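Local structure of acetyltransferase (Vibrio fischeri, 3JVN) at residues 3-8 with 107-112; 89-94 with 125-130; 57-62 with 69-74. The protein probably transfers an acyl group, most likely acetyl from acetyl-CoA as in other members of the GNAT family, to an acceptor that is not identified. One frame throughout, in Å; residues are numbered along the deposited sequence.

Contact 1: residues 3-8 with 107-112; sequences PVIRRA and EQLMMR. With SO4 (sulfate ion), chain B.
Ile-5 meets Gln-108, Leu-109 and Arg-112, and through this small apolar patch helix 105-118, the helix of the beta-alpha-beta unit, packs across the sheet as far as edge strand 4-7. The segment axes, 9.1 Å apart at closest approach, cross at 34°. The branches of Ile-5 divide the work. CD1 crosses the stem of Gln-108 at a slant, 3.6 Å from its CG, while CG1 faces Leu-109 CD2 at 4.2 Å. With CG1 beside the backbone N (chi1 -71°), CG2 is left anti to it and meets Arg-112 CG at 3.7 Å, the two side chains sliding past each other in opposite directions. Pro-3 crosses Gln-108 at about a right angle.

Toward Arg-7 the packing gives way to a polar rim with no hydrogen bond from one segment to the other. Here a sulfate, probably from the crystallisation liquor, bridges them. Arg-112 grips it edge-on with two bonds, NE to O4 (2.9 Å) and NH2 to O2 (2.6 Å), and Arg-7 N reaches O1 at 2.8 Å. The Arg-7 guanidinium turns one face to the ion. Two arginines and a backbone N-H gathered round one sulfate imply a surface site suited to an anion, whose charge would offset theirs.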
loop_
_atom_site.group_PDB
_atom_site.type_symbol
_atom_site.label_atom_id
_atom_site.label_comp_id
_atom_site.label_asym_id
_atom_site.label_seq_id
_atom_site.Cartn_x
_atom_site.Cartn_y
_atom_site.Cartn_z
ATOM N N PRO A 3 16.332 -28.556 -0.474
ATOM C CA PRO A 3 17.093 -27.340 -0.862
ATOM C C PRO A 3 17.281 -26.401 0.329
ATOM O O PRO A 3 16.333 -26.121 1.058
ATOM C CB PRO A 3 16.295 -26.650 -1.961
ATOM C CG PRO A 3 15.458 -27.811 -2.518
ATOM C CD PRO A 3 15.107 -28.662 -1.287
ATOM N N VAL A 4 18.503 -25.906 0.509
ATOM C CA VAL A 4 18.827 -24.989 1.610
ATOM C C VAL A 4 18.565 -23.510 1.256
ATOM O O VAL A 4 19.189 -22.963 0.341
ATOM C CB VAL A 4 20.320 -25.122 2.024
ATOM C CG1 VAL A 4 20.612 -24.262 3.253
ATOM C CG2 VAL A 4 20.657 -26.581 2.283
ATOM N N ILE A 5 17.659 -22.857 1.981
ATOM C CA ILE A 5 17.363 -21.453 1.717
ATOM C C ILE A 5 18.236 -20.549 2.583
ATOM O O ILE A 5 18.343 -20.744 3.798
ATOM C CB ILE A 5 15.869 -21.121 1.974
ATOM C CG1 ILE A 5 14.991 -21.763 0.898
ATOM C CG2 ILE A 5 15.656 -19.615 1.947
ATOM C CD1 ILE A 5 14.978 -23.265 0.930
ATOM N N ARG A 6 18.866 -19.565 1.950
ATOM C CA ARG A 6 19.741 -18.637 2.661
ATOM C C ARG A 6 19.802 -17.252 2.040
ATOM O O ARG A 6 19.385 -17.047 0.901
ATOM C CB ARG A 6 21.162 -19.204 2.734
ATOM C CG ARG A 6 21.649 -19.840 1.446
ATOM C CD ARG A 6 23.175 -20.010 1.423
ATOM N NE ARG A 6 23.825 -18.841 0.828
ATOM C CZ ARG A 6 24.397 -18.821 -0.377
ATOM N NH1 ARG A 6 24.950 -17.705 -0.832
ATOM N NH2 ARG A 6 24.445 -19.919 -1.117
ATOM N N ARG A 7 20.311 -16.294 2.804
ATOM C CA ARG A 7 20.445 -14.938 2.304
ATOM C C ARG A 7 21.602 -14.963 1.310
ATOM O O ARG A 7 22.641 -15.578 1.561
ATOM C CB ARG A 7 20.767 -13.965 3.438
ATOM C CG ARG A 7 22.150 -14.144 4.006
ATOM C CD ARG A 7 22.605 -12.922 4.766
ATOM N NE ARG A 7 22.437 -13.047 6.210
ATOM C CZ ARG A 7 21.269 -13.037 6.844
ATOM N NH1 ARG A 7 21.236 -13.155 8.164
ATOM N NH2 ARG A 7 20.137 -12.905 6.164
ATOM N N ALA A 8 21.409 -14.308 0.171
ATOM C CA ALA A 8 22.425 -14.248 -0.872
ATOM C C ALA A 8 23.688 -13.535 -0.399
ATOM O O ALA A 8 23.710 -12.879 0.642
ATOM C CB ALA A 8 21.863 -13.549 -2.094
ATOM N N GLU A 107 7.618 -22.010 -2.330
ATOM C CA GLU A 107 7.045 -21.812 -0.993
ATOM C C GLU A 107 8.127 -21.597 0.047
ATOM O O GLU A 107 7.985 -20.734 0.907
ATOM C CB GLU A 107 6.156 -23.005 -0.568
ATOM C CG GLU A 107 5.638 -22.919 0.901
ATOM C CD GLU A 107 4.384 -23.773 1.208
ATOM O OE1 GLU A 107 3.289 -23.474 0.666
ATOM O OE2 GLU A 107 4.487 -24.736 2.012
ATOM N N GLN A 108 9.206 -22.368 -0.020
ATOM C CA GLN A 108 10.271 -22.193 0.959
ATOM C C GLN A 108 11.003 -20.860 0.772
ATOM O O GLN A 108 11.685 -20.392 1.686
ATOM C CB GLN A 108 11.241 -23.381 0.923
ATOM C CG GLN A 108 11.659 -23.819 -0.459
ATOM C CD GLN A 108 12.328 -25.185 -0.463
ATOM O OE1 GLN A 108 11.766 -26.168 0.026
ATOM N NE2 GLN A 108 13.527 -25.256 -1.031
ATOM N N LEU A 109 10.847 -20.248 -0.403
ATOM C CA LEU A 109 11.461 -18.948 -0.678
ATOM C C LEU A 109 10.498 -17.853 -0.209
ATOM O O LEU A 109 10.904 -16.890 0.435
ATOM C CB LEU A 109 11.750 -18.787 -2.174
ATOM C CG LEU A 109 12.930 -19.575 -2.754
ATOM C CD1 LEU A 109 12.933 -19.445 -4.263
ATOM C CD2 LEU A 109 14.234 -19.062 -2.179
HETATM N N MSE A 110 9.219 -18.007 -0.536
HETATM C CA MSE A 110 8.201 -17.052 -0.118
HETATM C C MSE A 110 8.095 -17.110 1.400
HETATM O O MSE A 110 7.751 -16.125 2.054
HETATM C CB MSE A 110 6.840 -17.416 -0.721
HETATM C CG MSE A 110 6.599 -16.911 -2.148
HETATM SE SE MSE A 110 6.439 -14.955 -2.240
HETATM C CE MSE A 110 5.568 -14.676 -0.518
HETATM N N MSE A 111 8.384 -18.290 1.941
HETATM C CA MSE A 111 8.326 -18.541 3.376
HETATM C C MSE A 111 9.427 -17.773 4.095
HETATM O O MSE A 111 9.223 -17.219 5.180
HETATM C CB MSE A 111 8.494 -20.039 3.648
HETATM C CG MSE A 111 7.465 -20.632 4.611
HETATM SE SE MSE A 111 5.655 -20.652 3.878
HETATM C CE MSE A 111 5.031 -18.938 4.541
ATOM N N ARG A 112 10.605 -17.760 3.483
ATOM C CA ARG A 112 11.749 -17.072 4.054
ATOM C C ARG A 112 11.537 -15.553 4.052
ATOM O O ARG A 112 11.601 -14.911 5.101
ATOM C CB ARG A 112 13.015 -17.416 3.263
ATOM C CG ARG A 112 14.284 -16.802 3.834
ATOM C CD ARG A 112 14.662 -17.439 5.172
ATOM N NE ARG A 112 15.760 -16.742 5.842
ATOM C CZ ARG A 112 15.706 -15.470 6.241
ATOM N NH1 ARG A 112 14.607 -14.744 6.041
ATOM N NH2 ARG A 112 16.752 -14.922 6.844
HETATM S S SO4 B . 19.574 -17.064 6.528
HETATM O O1 SO4 B . 20.619 -16.561 5.607
HETATM O O2 SO4 B . 19.075 -15.951 7.352
HETATM O O3 SO4 B . 20.165 -18.086 7.415
HETATM O O4 SO4 B . 18.462 -17.664 5.753
#

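Contact 2: residues 89-94 with 125-130; sequences ATIDEL and IFVEVW
Ile-91 and Val-127 lie side by side on paired parallel strands and point the same way, CD1 of Ile-91 standing 4.1 Å from Val-127 CG2. The other contacts of Ile-91 run at an angle: its CD1 passes obliquely over Ile-125 CG2, and its CG2, on the far branch, meets Val-129 CG2 at 3.7 Å. A chi1 of -71° keeps CG1 beside the backbone N and leaves CG2 anti to it; the two branches diverge, and one residue serves neighbours both before and after its own partner. Ala-89 completes this apolar face through its CB, 3.5 Å from Ile-125 CD1.

On the reverse face Thr-90 and Phe-126 form the matching pair. Thr-90 OG1 sits at the edge of the phenyl ring, near its plane, whereas CG2 turns toward Glu-128, whose chain bends at chi2 (-71°) and crosses it obliquely. Asp-92 and Glu-128 run alongside each other, their carboxylate planes turned 52° from each other, but OD1 of Asp-92 is bound by Tyr-50 and His-74.

Three backbone hydrogen bonds fix the register: Phe-126 N to Ala-89 O (3.2 Å), Ile-91 N to Phe-126 O (2.9 Å) and Glu-128 N to Ile-91 O (2.7 Å). Beyond them the ladder stops, and Val-129 continues by side-chain packing on Leu-94.

This is the parallel pair of a beta-alpha-beta unit, joined here as far as Glu-128 N; in GNAT enzymes these two strands typically part toward their C-terminal ends. Helix 105-118 packs over Ala-89, Ile-91 and Ile-125. Strand 86-96 pairs along its other edge with strand 67-79, where Asp-92 and Glu-93 both face Thr-72 in a classic beta bulge, and Glu-93 reaches helix 13-30.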
loop_
_atom_site.group_PDB
_atom_site.type_symbol
_atom_site.label_atom_id
_atom_site.label_comp_id
_atom_site.label_asym_id
_atom_site.label_seq_id
_atom_site.Cartn_x
_atom_site.Cartn_y
_atom_site.Cartn_z
ATOM N N ALA A 89 6.283 -3.477 2.356
ATOM C CA ALA A 89 7.311 -4.086 1.540
ATOM C C ALA A 89 6.767 -4.555 0.203
ATOM O O ALA A 89 5.558 -4.539 -0.036
ATOM C CB ALA A 89 7.971 -5.266 2.286
ATOM N N THR A 90 7.678 -4.996 -0.660
ATOM C CA THR A 90 7.317 -5.474 -1.990
ATOM C C THR A 90 8.168 -6.685 -2.393
ATOM O O THR A 90 9.388 -6.674 -2.243
ATOM C CB THR A 90 7.529 -4.363 -3.063
ATOM O OG1 THR A 90 6.959 -3.133 -2.601
ATOM C CG2 THR A 90 6.867 -4.750 -4.377
ATOM N N ILE A 91 7.513 -7.725 -2.893
ATOM C CA ILE A 91 8.216 -8.906 -3.374
ATOM C C ILE A 91 8.296 -8.639 -4.869
ATOM O O ILE A 91 7.273 -8.518 -5.548
ATOM C CB ILE A 91 7.428 -10.213 -3.075
ATOM C CG1 ILE A 91 7.474 -10.496 -1.572
ATOM C CG2 ILE A 91 8.042 -11.384 -3.812
ATOM C CD1 ILE A 91 6.550 -11.589 -1.108
ATOM N N ASP A 92 9.522 -8.521 -5.367
ATOM C CA ASP A 92 9.741 -8.206 -6.766
ATOM C C ASP A 92 9.820 -9.395 -7.737
ATOM O O ASP A 92 8.915 -9.605 -8.545
ATOM C CB ASP A 92 11.000 -7.336 -6.875
ATOM C CG ASP A 92 10.894 -6.062 -6.053
ATOM O OD1 ASP A 92 11.813 -5.772 -5.248
ATOM O OD2 ASP A 92 9.882 -5.341 -6.222
ATOM N N GLU A 93 10.899 -10.165 -7.644
ATOM C CA GLU A 93 11.123 -11.301 -8.530
ATOM C C GLU A 93 11.343 -12.630 -7.836
ATOM O O GLU A 93 11.761 -12.693 -6.678
ATOM C CB GLU A 93 12.331 -11.021 -9.413
ATOM C CG GLU A 93 12.201 -9.785 -10.235
ATOM C CD GLU A 93 13.522 -9.093 -10.395
ATOM O OE1 GLU A 93 14.075 -8.606 -9.375
ATOM O OE2 GLU A 93 14.004 -9.038 -11.550
ATOM N N LEU A 94 11.091 -13.700 -8.576
ATOM C CA LEU A 94 11.261 -15.036 -8.042
ATOM C C LEU A 94 11.482 -15.974 -9.224
ATOM O O LEU A 94 10.682 -15.994 -10.155
ATOM C CB LEU A 94 10.010 -15.435 -7.251
ATOM C CG LEU A 94 10.140 -16.562 -6.216
ATOM C CD1 LEU A 94 8.796 -16.785 -5.523
ATOM C CD2 LEU A 94 10.598 -17.843 -6.895
ATOM N N ILE A 125 1.891 -5.906 2.072
ATOM C CA ILE A 125 2.812 -6.579 1.154
ATOM C C ILE A 125 2.280 -6.658 -0.286
ATOM O O ILE A 125 1.212 -7.220 -0.539
ATOM C CB ILE A 125 3.124 -8.026 1.619
ATOM C CG1 ILE A 125 3.799 -8.003 2.985
ATOM C CG2 ILE A 125 4.020 -8.723 0.607
ATOM C CD1 ILE A 125 5.083 -7.185 3.023
ATOM N N PHE A 126 3.050 -6.110 -1.222
ATOM C CA PHE A 126 2.680 -6.106 -2.636
ATOM C C PHE A 126 3.566 -7.071 -3.408
ATOM O O PHE A 126 4.779 -6.890 -3.451
ATOM C CB PHE A 126 2.860 -4.704 -3.216
ATOM C CG PHE A 126 2.076 -3.652 -2.505
ATOM C CD1 PHE A 126 0.707 -3.541 -2.702
ATOM C CD2 PHE A 126 2.705 -2.784 -1.614
ATOM C CE1 PHE A 126 -0.023 -2.582 -2.020
ATOM C CE2 PHE A 126 1.985 -1.822 -0.929
ATOM C CZ PHE A 126 0.618 -1.718 -1.128
ATOM N N VAL A 127 2.958 -8.088 -4.012
ATOM C CA VAL A 127 3.707 -9.069 -4.788
ATOM C C VAL A 127 3.733 -8.653 -6.259
ATOM O O VAL A 127 2.694 -8.377 -6.868
ATOM C CB VAL A 127 3.099 -10.496 -4.626
ATOM C CG1 VAL A 127 3.912 -11.530 -5.408
ATOM C CG2 VAL A 127 3.084 -10.880 -3.140
ATOM N N GLU A 128 4.937 -8.587 -6.817
ATOM C CA GLU A 128 5.130 -8.183 -8.208
ATOM C C GLU A 128 5.559 -9.357 -9.085
ATOM O O GLU A 128 5.812 -9.177 -10.270
ATOM C CB GLU A 128 6.217 -7.105 -8.301
ATOM C CG GLU A 128 6.119 -5.967 -7.303
ATOM C CD GLU A 128 4.969 -5.020 -7.581
ATOM O OE1 GLU A 128 3.809 -5.477 -7.535
ATOM O OE2 GLU A 128 5.222 -3.823 -7.845
ATOM N N VAL A 129 5.658 -10.551 -8.508
ATOM C CA VAL A 129 6.085 -11.718 -9.281
ATOM C C VAL A 129 5.124 -12.033 -10.440
ATOM O O VAL A 129 3.961 -11.632 -10.414
ATOM C CB VAL A 129 6.225 -12.953 -8.376
ATOM C CG1 VAL A 129 6.943 -14.057 -9.122
ATOM C CG2 VAL A 129 6.978 -12.576 -7.109
ATOM N N TRP A 130 5.622 -12.749 -11.452
ATOM C CA TRP A 130 4.835 -13.109 -12.640
ATOM C C TRP A 130 4.626 -11.884 -13.523
ATOM O O TRP A 130 5.441 -11.582 -14.395
ATOM C CB TRP A 130 3.466 -13.687 -12.251
ATOM C CG TRP A 130 3.460 -15.170 -11.995
ATOM C CD1 TRP A 130 3.817 -16.158 -12.872
ATOM C CD2 TRP A 130 3.059 -15.835 -10.784
ATOM N NE1 TRP A 130 3.667 -17.399 -12.280
ATOM C CE2 TRP A 130 3.209 -17.229 -10.999
ATOM C CE3 TRP A 130 2.600 -15.388 -9.537
ATOM C CZ2 TRP A 130 2.902 -18.181 -10.012
ATOM C CZ3 TRP A 130 2.295 -16.337 -8.553
ATOM C CH2 TRP A 130 2.453 -17.716 -8.798
#

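Contact 3: residues 57-62 with 69-74; sequences MVYVAE and GFITGH
Met-57 to Val-60 pair with Gly-73 to Phe-70 as an antiparallel ladder, the segment axes 4.3 Å apart at closest approach and 165° from parallel. Met-57 and Gly-73 exchange hydrogen bonds, Met-57 N to Gly-73 O at 2.7 Å and Gly-73 N to Met-57 O at 3.0 Å; Tyr-59 and Ile-71 do the same, Ile-71 N meeting Tyr-59 O at 2.8 Å.

Alternating with these, Val-58 faces Thr-72 and Val-60 faces Phe-70 as non-hydrogen-bonded pairs. Val-60 CG1 comes against Phe-70 CB at 3.6 Å, the two side chains crossing at a slant. A chi1 of 70° places the phenyl group of Phe-70 between its own backbone N and carbonyl carbon, and the ring leads off toward Leu-16, Leu-19 and Met-20 of helix 13-30. Across the other face, Tyr-59 and Ile-71 touch near their bases, CB to CG2 at 3.8 Å. That methyl group lies at the edge of the tyrosine ring, close to its plane, and CE of Met-57, a selenomethionine, occupies an edge as well. The phenol ring itself extends to Arg-112 and Glu-116 of helix 105-118.

Thr-72 adds one weak bond from OG1 to Met-57 O, at 3.5 Å, an oxygen that already accepts the N-H of Gly-73. As a hairpin in the middle of the GNAT sheet, the contact thus pairs about half of its buried peptide groups with each other, while the outward-facing ones turn to strands 4-7 and 86-96; its side chains, mostly apolar, are left to bind the two faces of the sheet to the helices packed on them.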
loop_
_atom_site.group_PDB
_atom_site.type_symbol
_atom_site.label_atom_id
_atom_site.label_comp_id
_atom_site.label_asym_id
_atom_site.label_seq_id
_atom_site.Cartn_x
_atom_site.Cartn_y
_atom_site.Cartn_z
HETATM N N MSE A 57 16.294 -7.299 -0.021
HETATM C CA MSE A 57 16.450 -8.686 0.376
HETATM C C MSE A 57 16.571 -9.614 -0.820
HETATM O O MSE A 57 15.898 -9.441 -1.827
HETATM C CB MSE A 57 15.253 -9.122 1.220
HETATM C CG MSE A 57 15.140 -8.409 2.541
HETATM SE SE MSE A 57 13.334 -8.352 3.212
HETATM C CE MSE A 57 13.153 -10.214 3.742
ATOM N N VAL A 58 17.444 -10.601 -0.704
ATOM C CA VAL A 58 17.591 -11.570 -1.767
ATOM C C VAL A 58 17.951 -12.916 -1.163
ATOM O O VAL A 58 19.014 -13.077 -0.585
ATOM C CB VAL A 58 18.654 -11.134 -2.815
ATOM C CG1 VAL A 58 19.907 -10.638 -2.122
ATOM C CG2 VAL A 58 18.972 -12.293 -3.721
ATOM N N TYR A 59 17.040 -13.877 -1.264
ATOM C CA TYR A 59 17.322 -15.201 -0.742
ATOM C C TYR A 59 17.462 -16.174 -1.895
ATOM O O TYR A 59 16.842 -15.996 -2.944
ATOM C CB TYR A 59 16.213 -15.648 0.200
ATOM C CG TYR A 59 16.076 -14.744 1.390
ATOM C CD1 TYR A 59 16.981 -14.815 2.457
ATOM C CD2 TYR A 59 15.048 -13.816 1.458
ATOM C CE1 TYR A 59 16.854 -13.975 3.559
ATOM C CE2 TYR A 59 14.915 -12.981 2.552
ATOM C CZ TYR A 59 15.808 -13.064 3.598
ATOM O OH TYR A 59 15.647 -12.248 4.693
ATOM N N VAL A 60 18.299 -17.190 -1.699
ATOM C CA VAL A 60 18.527 -18.210 -2.718
ATOM C C VAL A 60 18.294 -19.622 -2.176
ATOM O O VAL A 60 18.416 -19.872 -0.973
ATOM C CB VAL A 60 19.982 -18.130 -3.294
ATOM C CG1 VAL A 60 20.143 -16.881 -4.157
ATOM C CG2 VAL A 60 21.001 -18.134 -2.155
ATOM N N ALA A 61 17.937 -20.533 -3.078
ATOM C CA ALA A 61 17.712 -21.935 -2.746
ATOM C C ALA A 61 18.925 -22.694 -3.294
ATOM O O ALA A 61 19.160 -22.702 -4.504
ATOM C CB ALA A 61 16.433 -22.434 -3.405
ATOM N N GLU A 62 19.703 -23.312 -2.407
ATOM C CA GLU A 62 20.896 -24.052 -2.815
ATOM C C GLU A 62 20.647 -25.542 -2.623
ATOM O O GLU A 62 20.352 -25.993 -1.517
ATOM C CB GLU A 62 22.107 -23.601 -1.974
ATOM C CG GLU A 62 23.407 -23.363 -2.761
ATOM C CD GLU A 62 24.512 -22.733 -1.913
ATOM O OE1 GLU A 62 25.565 -22.360 -2.479
ATOM O OE2 GLU A 62 24.337 -22.612 -0.681
ATOM N N GLY A 69 17.553 -21.417 -7.359
ATOM C CA GLY A 69 16.452 -20.485 -7.220
ATOM C C GLY A 69 16.757 -19.300 -6.326
ATOM O O GLY A 69 17.694 -19.327 -5.535
ATOM N N PHE A 70 15.963 -18.245 -6.467
ATOM C CA PHE A 70 16.128 -17.049 -5.655
ATOM C C PHE A 70 14.813 -16.266 -5.634
ATOM O O PHE A 70 13.909 -16.507 -6.437
ATOM C CB PHE A 70 17.261 -16.162 -6.206
ATOM C CG PHE A 70 16.931 -15.494 -7.510
ATOM C CD1 PHE A 70 17.006 -16.196 -8.715
ATOM C CD2 PHE A 70 16.472 -14.182 -7.529
ATOM C CE1 PHE A 70 16.616 -15.597 -9.918
ATOM C CE2 PHE A 70 16.081 -13.578 -8.720
ATOM C CZ PHE A 70 16.152 -14.284 -9.913
ATOM N N ILE A 71 14.707 -15.344 -4.688
ATOM C CA ILE A 71 13.529 -14.506 -4.558
ATOM C C ILE A 71 14.092 -13.149 -4.175
ATOM O O ILE A 71 15.146 -13.072 -3.542
ATOM C CB ILE A 71 12.528 -15.048 -3.479
ATOM C CG1 ILE A 71 11.263 -14.164 -3.463
ATOM C CG2 ILE A 71 13.205 -15.138 -2.122
ATOM C CD1 ILE A 71 10.135 -14.718 -2.619
ATOM N N THR A 72 13.396 -12.086 -4.571
ATOM C CA THR A 72 13.865 -10.732 -4.314
ATOM C C THR A 72 12.761 -9.817 -3.792
ATOM O O THR A 72 11.663 -9.810 -4.344
ATOM C CB THR A 72 14.508 -10.146 -5.621
ATOM O OG1 THR A 72 15.638 -9.323 -5.291
ATOM C CG2 THR A 72 13.503 -9.328 -6.395
ATOM N N GLY A 73 13.052 -9.045 -2.742
ATOM C CA GLY A 73 12.053 -8.142 -2.184
ATOM C C GLY A 73 12.666 -6.923 -1.507
ATOM O O GLY A 73 13.841 -6.961 -1.132
ATOM N N HIS A 74 11.901 -5.836 -1.355
ATOM C CA HIS A 74 12.431 -4.633 -0.700
ATOM C C HIS A 74 11.454 -3.941 0.247
ATOM O O HIS A 74 10.253 -3.956 0.015
ATOM C CB HIS A 74 12.926 -3.608 -1.741
ATOM C CG HIS A 74 11.834 -2.884 -2.479
ATOM N ND1 HIS A 74 11.097 -3.469 -3.487
ATOM C CD2 HIS A 74 11.401 -1.603 -2.396
ATOM C CE1 HIS A 74 10.261 -2.581 -3.994
ATOM N NE2 HIS A 74 10.424 -1.439 -3.352
#

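Overall arrangement
The three contacts sample one mixed sheet from edge to edge. Contact 3 is its buried middle, contact 2 is partly buried along the outermost parallel strand, and contact 1 is a surface contact between the opposite edge strand and a helix. Contacts 1 and 2 share the beta-alpha-beta unit: the helix of contact 1 connects the strands of contact 2, and Met-110 and Leu-109 pack on Ile-91 and Leu-94. Strand 56-62 links contact 3 to contact 1, where Arg-6 forms a salt bridge with Glu-62, and strand 67-79 links it to contact 2. Chemistry follows position: backbone ladders hold contacts 2 and 3, whereas contact 1 is apolar packing with, in this crystal, a sulfate shared at its rim.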